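PDB 1YCO: branched-chain phosphotransacylase from Enterococcus faecalis, which probably transfers acyl groups, presumably branched-chain ones, between coenzyme A and phosphate. Local coordinates for residues Pro125-Lys138 / Leu169-Ala183. Sequence-based numbering, arbitrary orientation.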
# COMPACT_ATOMS: atom_id res chain seq x y z
N PRO A 125 -0.64 -14.76 5.48
CA PRO A 125 -1.68 -15.79 5.52
C PRO A 125 -1.68 -16.82 4.38
O PRO A 125 -1.46 -16.49 3.21
CB PRO A 125 -2.97 -14.97 5.53
CG PRO A 125 -2.56 -13.71 6.23
CD PRO A 125 -1.23 -13.41 5.62
N THR A 126 -1.92 -18.07 4.76
CA THR A 126 -2.04 -19.18 3.82
C THR A 126 -3.51 -19.20 3.41
O THR A 126 -4.30 -18.39 3.90
CB THR A 126 -1.76 -20.54 4.49
OG1 THR A 126 -2.65 -20.71 5.60
CG2 THR A 126 -0.32 -20.63 4.97
N GLN A 127 -3.89 -20.13 2.56
CA GLN A 127 -5.28 -20.20 2.13
C GLN A 127 -6.23 -20.41 3.30
O GLN A 127 -7.31 -19.82 3.35
CB GLN A 127 -5.45 -21.31 1.12
CG GLN A 127 -6.89 -21.57 0.73
CD GLN A 127 -7.01 -22.59 -0.37
OE1 GLN A 127 -6.02 -23.23 -0.74
NE2 GLN A 127 -8.22 -22.77 -0.91
N ALA A 128 -5.84 -21.25 4.25
CA ALA A 128 -6.69 -21.54 5.40
C ALA A 128 -6.86 -20.29 6.26
O ALA A 128 -7.95 -19.97 6.72
CB ALA A 128 -6.10 -22.68 6.21
N THR A 129 -5.74 -19.60 6.48
CA THR A 129 -5.73 -18.38 7.26
C THR A 129 -6.54 -17.25 6.62
O THR A 129 -7.31 -16.55 7.30
CB THR A 129 -4.30 -17.91 7.47
OG1 THR A 129 -3.54 -18.96 8.07
CG2 THR A 129 -4.28 -16.67 8.37
N LEU A 130 -6.36 -17.08 5.32
CA LEU A 130 -7.06 -16.03 4.60
C LEU A 130 -8.55 -16.32 4.71
O LEU A 130 -9.34 -15.41 4.92
CB LEU A 130 -6.60 -16.01 3.13
CG LEU A 130 -6.58 -14.68 2.34
CD1 LEU A 130 -7.98 -14.21 2.09
CD2 LEU A 130 -5.77 -13.63 3.09
N ILE A 131 -8.92 -17.60 4.59
CA ILE A 131 -10.32 -18.00 4.70
C ILE A 131 -10.90 -17.54 6.05
O ILE A 131 -12.01 -17.00 6.09
CB ILE A 131 -10.47 -19.54 4.55
CG1 ILE A 131 -10.30 -19.92 3.08
CG2 ILE A 131 -11.83 -20.00 5.08
CD1 ILE A 131 -10.35 -21.41 2.81
N GLU A 132 -10.15 -17.73 7.13
CA GLU A 132 -10.60 -17.31 8.45
C GLU A 132 -10.60 -15.78 8.58
O GLU A 132 -11.43 -15.23 9.29
CB GLU A 132 -9.71 -17.91 9.55
CG GLU A 132 -9.95 -19.40 9.85
CD GLU A 132 -11.42 -19.73 10.04
OE1 GLU A 132 -12.11 -19.00 10.78
OE2 GLU A 132 -11.88 -20.73 9.46
N ILE A 133 -9.66 -15.10 7.90
CA ILE A 133 -9.59 -13.64 7.93
C ILE A 133 -10.86 -13.05 7.31
O ILE A 133 -11.40 -12.06 7.81
CB ILE A 133 -8.36 -13.10 7.15
CG1 ILE A 133 -7.08 -13.46 7.91
CG2 ILE A 133 -8.45 -11.60 6.97
CD1 ILE A 133 -5.83 -13.22 7.10
N VAL A 134 -11.32 -13.68 6.24
CA VAL A 134 -12.53 -13.25 5.56
C VAL A 134 -13.71 -13.45 6.52
O VAL A 134 -14.48 -12.53 6.77
CB VAL A 134 -12.74 -14.06 4.25
CG1 VAL A 134 -14.08 -13.73 3.62
CG2 VAL A 134 -11.61 -13.75 3.27
N GLU A 135 -13.83 -14.65 7.08
CA GLU A 135 -14.90 -14.94 8.02
C GLU A 135 -14.97 -13.90 9.14
O GLU A 135 -16.04 -13.35 9.42
CB GLU A 135 -14.70 -16.34 8.60
CG GLU A 135 -14.69 -17.42 7.55
CD GLU A 135 -16.04 -17.61 6.88
OE1 GLU A 135 -16.65 -16.60 6.46
OE2 GLU A 135 -16.49 -18.77 6.78
N ASN A 136 -13.84 -13.62 9.79
CA ASN A 136 -13.78 -12.63 10.87
C ASN A 136 -14.31 -11.25 10.40
O ASN A 136 -15.16 -10.65 11.08
CB ASN A 136 -12.33 -12.49 11.39
CG ASN A 136 -11.94 -13.58 12.41
OD1 ASN A 136 -12.58 -14.63 12.52
ND2 ASN A 136 -10.86 -13.33 13.16
N ALA A 137 -13.82 -10.76 9.26
CA ALA A 137 -14.26 -9.47 8.71
C ALA A 137 -15.71 -9.53 8.24
O ALA A 137 -16.44 -8.54 8.36
CB ALA A 137 -13.35 -9.04 7.55
N LYS A 138 -16.13 -10.68 7.73
CA LYS A 138 -17.52 -10.84 7.30
C LYS A 138 -18.44 -10.72 8.51
O LYS A 138 -19.52 -10.15 8.41
CB LYS A 138 -17.76 -12.20 6.65
CG LYS A 138 -19.22 -12.41 6.26
CD LYS A 138 -19.60 -13.89 6.06
CE LYS A 138 -19.62 -14.65 7.38
NZ LYS A 138 -19.89 -16.11 7.25
N LEU A 169 -3.65 -17.10 -4.67
CA LEU A 169 -4.34 -17.21 -3.40
C LEU A 169 -5.78 -16.68 -3.54
O LEU A 169 -6.72 -17.32 -3.08
CB LEU A 169 -3.57 -16.44 -2.32
CG LEU A 169 -4.21 -16.32 -0.93
CD1 LEU A 169 -4.70 -17.68 -0.44
CD2 LEU A 169 -3.19 -15.73 0.04
N ALA A 170 -5.93 -15.54 -4.19
CA ALA A 170 -7.26 -14.95 -4.40
C ALA A 170 -8.19 -15.92 -5.10
O ALA A 170 -9.33 -16.12 -4.68
CB ALA A 170 -7.15 -13.66 -5.22
N LYS A 171 -7.71 -16.52 -6.17
CA LYS A 171 -8.51 -17.47 -6.93
C LYS A 171 -8.93 -18.68 -6.09
O LYS A 171 -10.06 -19.16 -6.23
CB LYS A 171 -7.75 -17.94 -8.17
CG LYS A 171 -8.51 -18.98 -8.99
CD LYS A 171 -7.69 -19.49 -10.18
CE LYS A 171 -6.41 -20.20 -9.73
NZ LYS A 171 -6.68 -21.33 -8.79
N GLU A 172 -8.05 -19.19 -5.23
CA GLU A 172 -8.41 -20.35 -4.42
C GLU A 172 -9.45 -20.03 -3.35
O GLU A 172 -10.40 -20.78 -3.16
CB GLU A 172 -7.18 -20.94 -3.74
CG GLU A 172 -6.12 -21.41 -4.68
CD GLU A 172 -4.87 -21.79 -3.92
OE1 GLU A 172 -4.52 -21.05 -2.98
OE2 GLU A 172 -4.24 -22.82 -4.26
N VAL A 173 -9.26 -18.92 -2.65
CA VAL A 173 -10.17 -18.49 -1.60
C VAL A 173 -11.53 -18.17 -2.21
O VAL A 173 -12.57 -18.38 -1.60
CB VAL A 173 -9.60 -17.25 -0.87
CG1 VAL A 173 -10.54 -16.79 0.24
CG2 VAL A 173 -8.23 -17.58 -0.28
N THR A 174 -11.51 -17.66 -3.44
CA THR A 174 -12.74 -17.34 -4.14
C THR A 174 -13.51 -18.65 -4.38
O THR A 174 -14.69 -18.76 -4.05
CB THR A 174 -12.45 -16.66 -5.51
OG1 THR A 174 -11.79 -15.41 -5.29
CG2 THR A 174 -13.74 -16.42 -6.28
N ALA A 175 -12.81 -19.64 -4.93
CA ALA A 175 -13.41 -20.94 -5.21
C ALA A 175 -14.05 -21.52 -3.95
O ALA A 175 -15.12 -22.11 -4.00
CB ALA A 175 -12.34 -21.91 -5.75
N HIS A 176 -13.37 -21.34 -2.82
CA HIS A 176 -13.85 -21.83 -1.54
C HIS A 176 -15.19 -21.22 -1.14
O HIS A 176 -16.06 -21.91 -0.59
CB HIS A 176 -12.86 -21.54 -0.43
CG HIS A 176 -13.36 -21.88 0.93
ND1 HIS A 176 -13.15 -23.12 1.51
CD2 HIS A 176 -14.14 -21.19 1.80
CE1 HIS A 176 -13.78 -23.17 2.67
NE2 HIS A 176 -14.39 -22.01 2.87
N PHE A 177 -15.34 -19.93 -1.40
CA PHE A 177 -16.58 -19.25 -1.03
C PHE A 177 -17.63 -19.22 -2.12
O PHE A 177 -18.71 -18.67 -1.92
CB PHE A 177 -16.29 -17.81 -0.59
CG PHE A 177 -15.67 -17.71 0.76
CD1 PHE A 177 -14.30 -17.53 0.90
CD2 PHE A 177 -16.46 -17.81 1.90
CE1 PHE A 177 -13.72 -17.44 2.16
CE2 PHE A 177 -15.89 -17.73 3.17
CZ PHE A 177 -14.51 -17.54 3.30
N ASN A 178 -17.33 -19.82 -3.27
CA ASN A 178 -18.30 -19.82 -4.36
C ASN A 178 -19.58 -20.58 -4.01
O ASN A 178 -20.54 -20.55 -4.77
CB ASN A 178 -17.68 -20.42 -5.63
CG ASN A 178 -18.57 -20.24 -6.85
OD1 ASN A 178 -18.98 -19.12 -7.19
ND2 ASN A 178 -18.87 -21.34 -7.52
N ASP A 179 -19.59 -21.24 -2.85
CA ASP A 179 -20.75 -22.01 -2.42
C ASP A 179 -21.76 -21.20 -1.61
O ASP A 179 -22.91 -21.03 -2.03
CB ASP A 179 -20.30 -23.22 -1.59
CG ASP A 179 -19.49 -24.23 -2.41
OD1 ASP A 179 -19.34 -25.39 -1.95
OD2 ASP A 179 -19.00 -23.87 -3.51
N GLN A 180 -21.35 -20.72 -0.44
CA GLN A 180 -22.22 -19.95 0.44
C GLN A 180 -22.88 -18.73 -0.22
O GLN A 180 -22.47 -18.29 -1.29
CB GLN A 180 -21.45 -19.53 1.69
CG GLN A 180 -20.20 -18.73 1.41
CD GLN A 180 -20.50 -17.32 0.96
OE1 GLN A 180 -21.13 -16.56 1.68
NE2 GLN A 180 -20.04 -16.97 -0.24
N GLN A 181 -23.93 -18.21 0.42
CA GLN A 181 -24.65 -17.06 -0.11
C GLN A 181 -24.72 -15.91 0.90
O GLN A 181 -25.47 -14.95 0.73
CB GLN A 181 -26.08 -17.47 -0.51
CG GLN A 181 -26.17 -18.33 -1.77
CD GLN A 181 -26.02 -17.53 -3.07
OE1 GLN A 181 -26.86 -16.67 -3.38
NE2 GLN A 181 -24.96 -17.82 -3.83
N GLU A 182 -23.92 -16.00 1.96
CA GLU A 182 -23.89 -14.97 2.98
C GLU A 182 -23.17 -13.71 2.51
O GLU A 182 -23.48 -12.61 2.97
CB GLU A 182 -23.23 -15.50 4.26
CG GLU A 182 -24.07 -16.53 4.99
CD GLU A 182 -23.41 -16.99 6.27
OE1 GLU A 182 -22.39 -17.72 6.18
OE2 GLU A 182 -23.91 -16.62 7.36
N ALA A 183 -22.23 -13.86 1.59
CA ALA A 183 -21.50 -12.71 1.06
C ALA A 183 -20.89 -13.00 -0.30
O ALA A 183 -20.81 -14.15 -0.73
CB ALA A 183 -20.39 -12.30 2.03
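F177 points its CZ corner into helix 127-138, where three residues within about one turn receive it. The backbone O of I131 and the carboxylate of E135 both lie at the ring's edge, the carboxylate plane turned 81° from the ring, while V134 CG1 packs obliquely 3.8 Å from F177 CZ. The partially positive ring hydrogens probably suit these two oxygen-bearing neighbours. One face of the F177 ring is covered by H176 CD2, and the imidazole in turn carries I131: CD1 sits 3.6 Å from the H176 ring centroid, 16° off the normal, a CH-pi contact. H176 brings its imidazole there with CG anti to the backbone N.

Deeper in, V173 lies across the L130 side chain at about a right angle, its CG1 4.1 Å from L130 CD1, and rests with V134 on strand 150-154. Toward the start of helix 127-138 the contact becomes mixed: L169 CD1 lies 3.6 Å from Q127 CA, and the extended Q127 side chain crosses E172, its NE2 3.5 Å from E172 CB. At the other end K138 NZ forms a salt bridge with E182 OE1 at 3.2 Å, from above the carboxylate plane, and a weaker one with E135 OE1 at 3.4 Å, so one ammonium probably offsets two acidic groups. Q180 NE2 donates to F177 O and A183 O while its OE1 accepts from A183 N, tying F177 to the loop that carries E182.

With axes 9.9 Å apart and inclined at 58°, the pair illustrates neighbouring helices of a layered alpha/beta domain, laid against a mixed sheet: both rest on strand 150-154, with helix 127-138 reaching strand 113-117 and helix 169-177 strand 184-189.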